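Purine nucleoside phosphorylase (Schistosoma mansoni, PDB 5TBT) catalyses the phosphorolysis of purine nucleosides such as inosine and guanosine, yielding the free base and ribose 1-phosphate. Local coordinates at residues A[113-118]-A[235-240]; A[117-122]-A[216-221]; A[192-197]-A[220-225]. One frame throughout, in Å; residues are numbered along the deposited sequence.

All three contacts involve one mixed beta-sheet, interaction 3 leaving it for the start of helix 224-232, and they lead to one pocket, where cytidine (CTN) and a sulfate are bound. Interactions 1 and 2 both use strand 112-121: its first half pairs with 236-240, its last part with 218-220, and their centres are about 14 Å apart. Interaction 3 continues from the ligand-side end of interaction 2 through the shared Gly220 and Met221, and these two centres are about 7 Å apart. Asn117 ND2 ties interaction 1 to interaction 3 by a probable hydrogen bond of 2.9 Å to Thr223 OG1. Between interactions 2 and 3, Val218 O and Ala195 N are 2.7 Å apart, probably another sheet bond.

Interaction 1 of 3, residues A[113-118]-A[235-240]; sequences LLITNL and IKVLAV. With CTN (4-amino-1-beta-D-ribofuranosyl-2(1H)-pyrimidinone), chain B; SO4 (sulfate ion), chain C.
Leu113 to Asn117 and Lys236 to Val240 run side by side as parallel strands, their axes 4.8 Å apart at the closest and twisted by 17°. Five backbone hydrogen bonds hold them. Leu113 N gives to Lys236 O at 2.8 Å, and Leu238 N returns a bond to Leu113 O. Ile115 then repeats the pattern, its N reaching Leu238 O and its O taking Val240 N, before Asn117 N closes the ladder on Val240 O at 3.1 Å. CA-H...O contacts run beside them, among them Val237 CA to Leu113 O at 3.3 Å.

The apolar contacts sort by sheet face. On the face of Leu113, Ile115, Val237 and Ala239, Ile115 CD1 meets Val237 CG1 at 4.3 Å; its extended chain (chi2 178°) carries that methyl back to the earlier pair. Just before strand 236-246 begins, Ile235 CG2 rests on Leu113 CB, 3.8 Å away. On the face of Leu114 and Leu238, Leu114 slants across its partner, its CD2 methyl lying 3.8 Å from Leu238 CB.

The polar side chains find partners beyond the two segments. Thr116 OG1 bonds to Gly34 N. The Asn117 amide is held at both ends, OD1 by OG of Ser241, which follows Val240, and ND2 by Thr223 OG1, which should fix its rotation. Just past the ladder, Leu118 N donates to sulfate O1 in a bond modelled so short that its length is doubtful; the ion probably marks the phosphate site.

Neighbours enclose the pair on both faces: in helix 224-232 Ala230 packs on Leu113 and Val237, and Val227 on Val237, while Phe277 and Ile281 of helix 259-283 press on Leu114. Within the sheet, strand 29-32 bonds along the other edge of 113-118, and strand 131-139 lies beyond 236-240.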
# COMPACT_ATOMS: atom_id res chain seq x y z
N LEU A 113 -0.41 -26.77 -6.87
CA LEU A 113 0.46 -25.79 -7.51
C LEU A 113 1.75 -25.69 -6.71
O LEU A 113 1.72 -25.41 -5.51
CB LEU A 113 -0.22 -24.43 -7.60
CG LEU A 113 0.63 -23.25 -8.08
CD1 LEU A 113 1.04 -23.43 -9.53
CD2 LEU A 113 -0.12 -21.93 -7.88
N LEU A 114 2.89 -25.90 -7.38
CA LEU A 114 4.20 -25.84 -6.75
C LEU A 114 4.94 -24.60 -7.25
O LEU A 114 4.93 -24.30 -8.45
CB LEU A 114 5.02 -27.09 -7.07
CG LEU A 114 4.31 -28.44 -6.86
CD1 LEU A 114 5.16 -29.58 -7.39
CD2 LEU A 114 3.96 -28.66 -5.40
N ILE A 115 5.58 -23.87 -6.33
CA ILE A 115 6.15 -22.56 -6.62
C ILE A 115 7.55 -22.47 -6.01
O ILE A 115 7.76 -22.87 -4.86
CB ILE A 115 5.27 -21.42 -6.08
CG1 ILE A 115 3.83 -21.58 -6.56
CG2 ILE A 115 5.82 -20.06 -6.51
CD1 ILE A 115 2.89 -20.51 -6.04
N THR A 116 8.49 -21.91 -6.77
CA THR A 116 9.81 -21.53 -6.27
C THR A 116 10.07 -20.06 -6.55
O THR A 116 9.60 -19.51 -7.55
CB THR A 116 10.93 -22.36 -6.89
OG1 THR A 116 10.94 -22.18 -8.31
CG2 THR A 116 10.78 -23.83 -6.56
N ASN A 117 10.86 -19.43 -5.69
CA ASN A 117 11.25 -18.04 -5.89
C ASN A 117 12.63 -17.82 -5.29
O ASN A 117 13.15 -18.65 -4.54
CB ASN A 117 10.23 -17.07 -5.27
CG ASN A 117 10.13 -17.20 -3.76
OD1 ASN A 117 11.10 -17.00 -3.03
ND2 ASN A 117 8.93 -17.51 -3.28
N LEU A 118 13.22 -16.68 -5.65
CA LEU A 118 14.43 -16.17 -5.02
C LEU A 118 14.03 -15.07 -4.04
O LEU A 118 13.13 -14.28 -4.32
CB LEU A 118 15.41 -15.60 -6.05
CG LEU A 118 16.47 -16.50 -6.69
CD1 LEU A 118 17.51 -16.95 -5.67
CD2 LEU A 118 15.84 -17.69 -7.38
N ILE A 235 -7.06 -24.70 -4.79
CA ILE A 235 -5.85 -25.40 -5.22
C ILE A 235 -4.85 -25.38 -4.08
O ILE A 235 -4.63 -24.33 -3.45
CB ILE A 235 -5.26 -24.76 -6.49
CG1 ILE A 235 -6.18 -25.02 -7.70
CG2 ILE A 235 -3.86 -25.29 -6.76
CD1 ILE A 235 -5.72 -24.32 -8.97
N LYS A 236 -4.25 -26.53 -3.79
CA LYS A 236 -3.25 -26.62 -2.74
C LYS A 236 -1.90 -26.11 -3.23
O LYS A 236 -1.57 -26.21 -4.42
CB LYS A 236 -3.11 -28.07 -2.25
CG LYS A 236 -4.38 -28.65 -1.63
CD LYS A 236 -4.14 -30.08 -1.19
CE LYS A 236 -5.34 -30.67 -0.47
NZ LYS A 236 -4.99 -31.96 0.19
N VAL A 237 -1.11 -25.57 -2.31
CA VAL A 237 0.11 -24.85 -2.65
C VAL A 237 1.28 -25.35 -1.81
O VAL A 237 1.13 -25.60 -0.60
CB VAL A 237 -0.06 -23.32 -2.45
CG1 VAL A 237 1.26 -22.60 -2.67
CG2 VAL A 237 -1.13 -22.79 -3.39
N LEU A 238 2.43 -25.52 -2.45
CA LEU A 238 3.72 -25.60 -1.79
C LEU A 238 4.61 -24.52 -2.39
O LEU A 238 4.70 -24.40 -3.62
CB LEU A 238 4.37 -26.98 -1.97
CG LEU A 238 5.84 -27.06 -1.54
CD1 LEU A 238 5.97 -27.03 -0.02
CD2 LEU A 238 6.52 -28.28 -2.13
N ALA A 239 5.27 -23.74 -1.53
CA ALA A 239 6.10 -22.63 -1.96
C ALA A 239 7.44 -22.68 -1.25
O ALA A 239 7.48 -22.84 -0.02
CB ALA A 239 5.41 -21.29 -1.70
N VAL A 240 8.52 -22.55 -2.01
CA VAL A 240 9.88 -22.68 -1.49
C VAL A 240 10.70 -21.49 -1.94
O VAL A 240 10.75 -21.18 -3.13
CB VAL A 240 10.55 -23.99 -1.95
CG1 VAL A 240 11.93 -24.13 -1.33
CG2 VAL A 240 9.68 -25.19 -1.60
O5' CTN B . 16.76 -10.44 -8.00
C5' CTN B . 15.49 -10.14 -8.50
C4' CTN B . 14.71 -11.40 -8.81
O4' CTN B . 14.77 -12.32 -7.74
C1' CTN B . 13.73 -12.10 -6.82
N1 CTN B . 14.21 -11.47 -5.58
C6 CTN B . 15.49 -11.49 -5.29
C5 CTN B . 15.96 -10.92 -4.15
C4 CTN B . 15.10 -10.29 -3.30
N3 CTN B . 13.81 -10.27 -3.57
C2 CTN B . 13.33 -10.87 -4.70
O2 CTN B . 12.13 -10.85 -4.97
N4 CTN B . 15.62 -9.76 -2.19
C2' CTN B . 12.75 -11.21 -7.55
O2' CTN B . 11.45 -11.76 -7.44
C3' CTN B . 13.25 -11.06 -8.95
O3' CTN B . 12.63 -11.95 -9.85
S SO4 C . 11.86 -15.09 -8.52
O1 SO4 C . 12.72 -16.08 -8.04
O2 SO4 C . 10.83 -14.88 -7.58
O3 SO4 C . 12.61 -13.87 -8.69
O4 SO4 C . 11.30 -15.33 -9.82

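Interaction 2 of 3, residues A[117-122]-A[216-221]; sequences NLAGGI and CDVVGM. With CTN (4-amino-1-beta-D-ribofuranosyl-2(1H)-pyrimidinone), chain B; SO4 (sulfate ion), chain C.
Ala119 CB is wedged against strand 218-220, 3.3 Å from Val219 O and only 3.5 Å from Val218 CG1, closer than carbon atoms usually pack. Val218 CG1 stands anti to the backbone N (chi1 160°), which turns it onto this methyl. Next along, Gly120 and Val219 form an antiparallel hydrogen-bonded pair, with Gly120 N to Val219 O at 2.9 Å and Val219 N to Gly120 O at 3.0 Å. At the far end Ile122 N reaches Asp217 O from above the carbonyl plane, while Ile122 CG2 presses on Cys216 O at 3.3 Å. The CD1 methyl of Ile122 slants across Val219 CG1 at 4.1 Å, with Ser208 and Leu212 of helix 205-213 packed on the same isoleucine.

This short antiparallel pairing belongs to the central mixed sheet of the phosphorylase superfamily, and its other end opens into the nucleoside site. Here the contact is looser: Leu118 and Met221 do not touch directly, and a water bridges them, hydrogen-bonded to Leu118 O at 2.7 Å and weakly to Met221 N. Met221 N also gives a weak bond to O2 of the cytidine.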
# COMPACT_ATOMS: atom_id res chain seq x y z
N ASN A 117 10.86 -19.43 -5.69
CA ASN A 117 11.25 -18.04 -5.89
C ASN A 117 12.63 -17.82 -5.29
O ASN A 117 13.15 -18.65 -4.54
CB ASN A 117 10.23 -17.07 -5.27
CG ASN A 117 10.13 -17.20 -3.76
OD1 ASN A 117 11.10 -17.00 -3.03
ND2 ASN A 117 8.93 -17.51 -3.28
N LEU A 118 13.22 -16.68 -5.65
CA LEU A 118 14.43 -16.17 -5.02
C LEU A 118 14.03 -15.07 -4.04
O LEU A 118 13.13 -14.28 -4.32
CB LEU A 118 15.41 -15.60 -6.05
CG LEU A 118 16.47 -16.50 -6.69
CD1 LEU A 118 17.51 -16.95 -5.67
CD2 LEU A 118 15.84 -17.69 -7.38
N ALA A 119 14.71 -15.03 -2.90
CA ALA A 119 14.29 -14.10 -1.86
C ALA A 119 15.47 -13.73 -0.97
O ALA A 119 16.51 -14.39 -0.97
CB ALA A 119 13.15 -14.68 -1.03
N GLY A 120 15.29 -12.65 -0.22
CA GLY A 120 16.29 -12.20 0.74
C GLY A 120 16.00 -12.75 2.12
O GLY A 120 14.85 -12.88 2.53
N GLY A 121 17.08 -13.08 2.84
CA GLY A 121 16.96 -13.66 4.16
C GLY A 121 16.94 -12.59 5.24
O GLY A 121 17.76 -11.67 5.22
N ILE A 122 16.01 -12.74 6.18
CA ILE A 122 15.92 -11.86 7.34
C ILE A 122 16.35 -12.59 8.61
O ILE A 122 17.16 -12.07 9.39
CB ILE A 122 14.49 -11.30 7.50
CG1 ILE A 122 14.08 -10.52 6.25
CG2 ILE A 122 14.40 -10.42 8.73
CD1 ILE A 122 14.92 -9.29 6.00
N CYS A 216 9.33 -11.50 10.36
CA CYS A 216 9.48 -12.02 9.01
C CYS A 216 10.81 -12.76 8.91
O CYS A 216 11.83 -12.29 9.41
CB CYS A 216 9.44 -10.89 7.98
SG CYS A 216 7.93 -9.90 8.00
N ASP A 217 10.78 -13.93 8.27
CA ASP A 217 12.00 -14.68 8.02
C ASP A 217 12.58 -14.42 6.64
O ASP A 217 13.80 -14.55 6.46
CB ASP A 217 11.75 -16.18 8.17
CG ASP A 217 11.19 -16.55 9.53
OD1 ASP A 217 11.97 -16.59 10.51
OD2 ASP A 217 9.97 -16.82 9.62
N VAL A 218 11.74 -14.04 5.68
CA VAL A 218 12.11 -13.97 4.27
C VAL A 218 11.30 -12.85 3.62
O VAL A 218 10.17 -12.56 4.04
CB VAL A 218 11.86 -15.34 3.59
CG1 VAL A 218 11.75 -15.22 2.09
CG2 VAL A 218 12.95 -16.33 3.96
N VAL A 219 11.88 -12.21 2.61
CA VAL A 219 11.21 -11.14 1.89
C VAL A 219 11.47 -11.29 0.39
O VAL A 219 12.61 -11.55 -0.03
CB VAL A 219 11.66 -9.75 2.39
CG1 VAL A 219 13.17 -9.61 2.32
CG2 VAL A 219 10.96 -8.64 1.60
N GLY A 220 10.42 -11.14 -0.41
CA GLY A 220 10.53 -11.26 -1.85
C GLY A 220 9.41 -10.52 -2.55
O GLY A 220 8.52 -9.95 -1.91
N MET A 221 9.46 -10.55 -3.88
CA MET A 221 8.61 -9.72 -4.72
C MET A 221 7.54 -10.49 -5.49
O MET A 221 6.96 -9.95 -6.44
CB MET A 221 9.46 -8.93 -5.72
CG MET A 221 10.55 -8.06 -5.11
SD MET A 221 11.55 -7.26 -6.38
CE MET A 221 12.93 -6.67 -5.40
O5' CTN B . 16.76 -10.44 -8.00
C5' CTN B . 15.49 -10.14 -8.50
C4' CTN B . 14.71 -11.40 -8.81
O4' CTN B . 14.77 -12.32 -7.74
C1' CTN B . 13.73 -12.10 -6.82
N1 CTN B . 14.21 -11.47 -5.58
C6 CTN B . 15.49 -11.49 -5.29
C5 CTN B . 15.96 -10.92 -4.15
C4 CTN B . 15.10 -10.29 -3.30
N3 CTN B . 13.81 -10.27 -3.57
C2 CTN B . 13.33 -10.87 -4.70
O2 CTN B . 12.13 -10.85 -4.97
N4 CTN B . 15.62 -9.76 -2.19
C2' CTN B . 12.75 -11.21 -7.55
O2' CTN B . 11.45 -11.76 -7.44
C3' CTN B . 13.25 -11.06 -8.95
O3' CTN B . 12.63 -11.95 -9.85
S SO4 C . 11.86 -15.09 -8.52
O1 SO4 C . 12.72 -16.08 -8.04
O2 SO4 C . 10.83 -14.88 -7.58
O3 SO4 C . 12.61 -13.87 -8.69
O4 SO4 C . 11.30 -15.33 -9.82
O HOH W 1 10.53 -13.67 -4.48

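Interaction 3 of 3, residues A[192-197]-A[220-225]; sequences GVYAFN and GMSTVP. With CTN (4-amino-1-beta-D-ribofuranosyl-2(1H)-pyrimidinone), chain B; SO4 (sulfate ion), chain C.
Phe196 and Gly220 form a single parallel bridge, Gly220 N donating to Ala195 O at 3.0 Å and Gly220 O accepting Asn197 N at 2.8 Å, after which segment 220-225 turns off through Met221 and Ser222 into a helix.

Tyr194 reaches across to that turn. A chi1 of 179° swings its ring away from its own backbone N and past Gly220, and the hydroxyl oxygen accepts Ser222 N at 3.1 Å in a nearly straight bond, 168° at the hydrogen. This grip holds the loop from which Ser222 OG donates to sulfate O2 at 3.1 Å. Tyr194 may thus act from a second shell to place a residue of the anion site.

Val224 fits beside both aromatic rings: its CG2 methyl meets Tyr194 CD1 at 3.7 Å, and its CB lies by Phe196 CD2. Pro225 CD makes an off-centre CH-pi contact with the Phe196 ring, 4.2 Å from its centroid. The same ring turns its edge to Gly220 O, which sits in the ring plane. Asn197 and Met221 run alongside each other, pointing the same way, and Met221 CG comes within 3.2 Å of O2 of the cytidine. Thr223 has a positive phi (75°) at the N-cap position, and its OG1 bonds to Arg86 instead of capping the helix.

Strand 189-196 is thereby joined to the start of helix 224-232. Strand 131-139 lies along its other edge, with Ile134 against Tyr194 and Asn139 against Phe196 and Val224; Pro141 of helix 140-143 touches Phe196, and Phe161 of a neighbouring subunit packs on Met221.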
# COMPACT_ATOMS: atom_id res chain seq x y z
N GLY A 192 9.57 -20.83 7.36
CA GLY A 192 9.46 -19.46 7.83
C GLY A 192 8.34 -18.70 7.15
O GLY A 192 7.59 -19.24 6.33
N VAL A 193 8.25 -17.42 7.52
CA VAL A 193 7.19 -16.52 7.08
C VAL A 193 7.74 -15.60 6.00
O VAL A 193 8.83 -15.03 6.15
CB VAL A 193 6.63 -15.72 8.27
CG1 VAL A 193 5.63 -14.68 7.79
CG2 VAL A 193 6.00 -16.65 9.29
N TYR A 194 6.98 -15.45 4.92
CA TYR A 194 7.40 -14.71 3.74
C TYR A 194 6.72 -13.34 3.71
O TYR A 194 5.49 -13.25 3.82
CB TYR A 194 7.05 -15.51 2.48
CG TYR A 194 7.38 -14.89 1.14
CD1 TYR A 194 6.54 -13.95 0.55
CD2 TYR A 194 8.51 -15.28 0.44
CE1 TYR A 194 6.83 -13.40 -0.69
CE2 TYR A 194 8.81 -14.73 -0.81
CZ TYR A 194 7.97 -13.79 -1.36
OH TYR A 194 8.25 -13.25 -2.59
N ALA A 195 7.51 -12.29 3.57
CA ALA A 195 6.99 -10.93 3.45
C ALA A 195 6.97 -10.54 1.98
O ALA A 195 7.96 -10.74 1.26
CB ALA A 195 7.82 -9.94 4.26
N PHE A 196 5.85 -9.99 1.53
CA PHE A 196 5.66 -9.61 0.13
C PHE A 196 6.04 -8.14 -0.02
O PHE A 196 5.28 -7.26 0.38
CB PHE A 196 4.22 -9.86 -0.30
CG PHE A 196 3.92 -9.50 -1.74
CD1 PHE A 196 4.93 -9.36 -2.68
CD2 PHE A 196 2.61 -9.32 -2.14
CE1 PHE A 196 4.63 -9.03 -4.00
CE2 PHE A 196 2.30 -8.99 -3.45
CZ PHE A 196 3.32 -8.84 -4.38
N ASN A 197 7.21 -7.88 -0.60
CA ASN A 197 7.61 -6.53 -0.96
C ASN A 197 7.26 -6.30 -2.42
O ASN A 197 7.71 -7.05 -3.30
CB ASN A 197 9.10 -6.33 -0.71
CG ASN A 197 9.67 -5.14 -1.47
OD1 ASN A 197 9.03 -4.09 -1.57
ND2 ASN A 197 10.86 -5.31 -2.02
N GLY A 220 10.42 -11.14 -0.41
CA GLY A 220 10.53 -11.26 -1.85
C GLY A 220 9.41 -10.52 -2.55
O GLY A 220 8.52 -9.95 -1.91
N MET A 221 9.46 -10.55 -3.88
CA MET A 221 8.61 -9.72 -4.72
C MET A 221 7.54 -10.49 -5.49
O MET A 221 6.96 -9.95 -6.44
CB MET A 221 9.46 -8.93 -5.72
CG MET A 221 10.55 -8.06 -5.11
SD MET A 221 11.55 -7.26 -6.38
CE MET A 221 12.93 -6.67 -5.40
N SER A 222 7.27 -11.74 -5.13
CA SER A 222 6.39 -12.57 -5.95
C SER A 222 5.58 -13.50 -5.05
O SER A 222 5.46 -13.28 -3.83
CB SER A 222 7.21 -13.35 -6.99
OG SER A 222 7.96 -14.39 -6.38
N THR A 223 4.98 -14.52 -5.67
CA THR A 223 4.43 -15.71 -5.02
C THR A 223 3.11 -15.47 -4.28
O THR A 223 2.15 -16.22 -4.50
CB THR A 223 5.46 -16.30 -4.05
OG1 THR A 223 6.65 -16.64 -4.78
CG2 THR A 223 4.91 -17.55 -3.39
N VAL A 224 3.07 -14.48 -3.39
CA VAL A 224 1.85 -14.22 -2.62
C VAL A 224 0.63 -13.99 -3.51
O VAL A 224 -0.45 -14.50 -3.19
CB VAL A 224 2.08 -13.08 -1.62
CG1 VAL A 224 0.76 -12.60 -1.04
CG2 VAL A 224 3.01 -13.54 -0.51
N PRO A 225 0.71 -13.24 -4.63
CA PRO A 225 -0.48 -13.13 -5.49
C PRO A 225 -0.97 -14.47 -6.02
O PRO A 225 -2.18 -14.72 -6.03
CB PRO A 225 -0.00 -12.21 -6.63
CG PRO A 225 1.10 -11.42 -6.03
CD PRO A 225 1.79 -12.34 -5.08
O5' CTN B . 16.76 -10.44 -8.00
C5' CTN B . 15.49 -10.14 -8.50
C4' CTN B . 14.71 -11.40 -8.81
O4' CTN B . 14.77 -12.32 -7.74
C1' CTN B . 13.73 -12.10 -6.82
N1 CTN B . 14.21 -11.47 -5.58
C6 CTN B . 15.49 -11.49 -5.29
C5 CTN B . 15.96 -10.92 -4.15
C4 CTN B . 15.10 -10.29 -3.30
N3 CTN B . 13.81 -10.27 -3.57
C2 CTN B . 13.33 -10.87 -4.70
O2 CTN B . 12.13 -10.85 -4.97
N4 CTN B . 15.62 -9.76 -2.19
C2' CTN B . 12.75 -11.21 -7.55
O2' CTN B . 11.45 -11.76 -7.44
C3' CTN B . 13.25 -11.06 -8.95
O3' CTN B . 12.63 -11.95 -9.85
S SO4 C . 11.86 -15.09 -8.52
O1 SO4 C . 12.72 -16.08 -8.04
O2 SO4 C . 10.83 -14.88 -7.58
O3 SO4 C . 12.61 -13.87 -8.69
O4 SO4 C . 11.30 -15.33 -9.82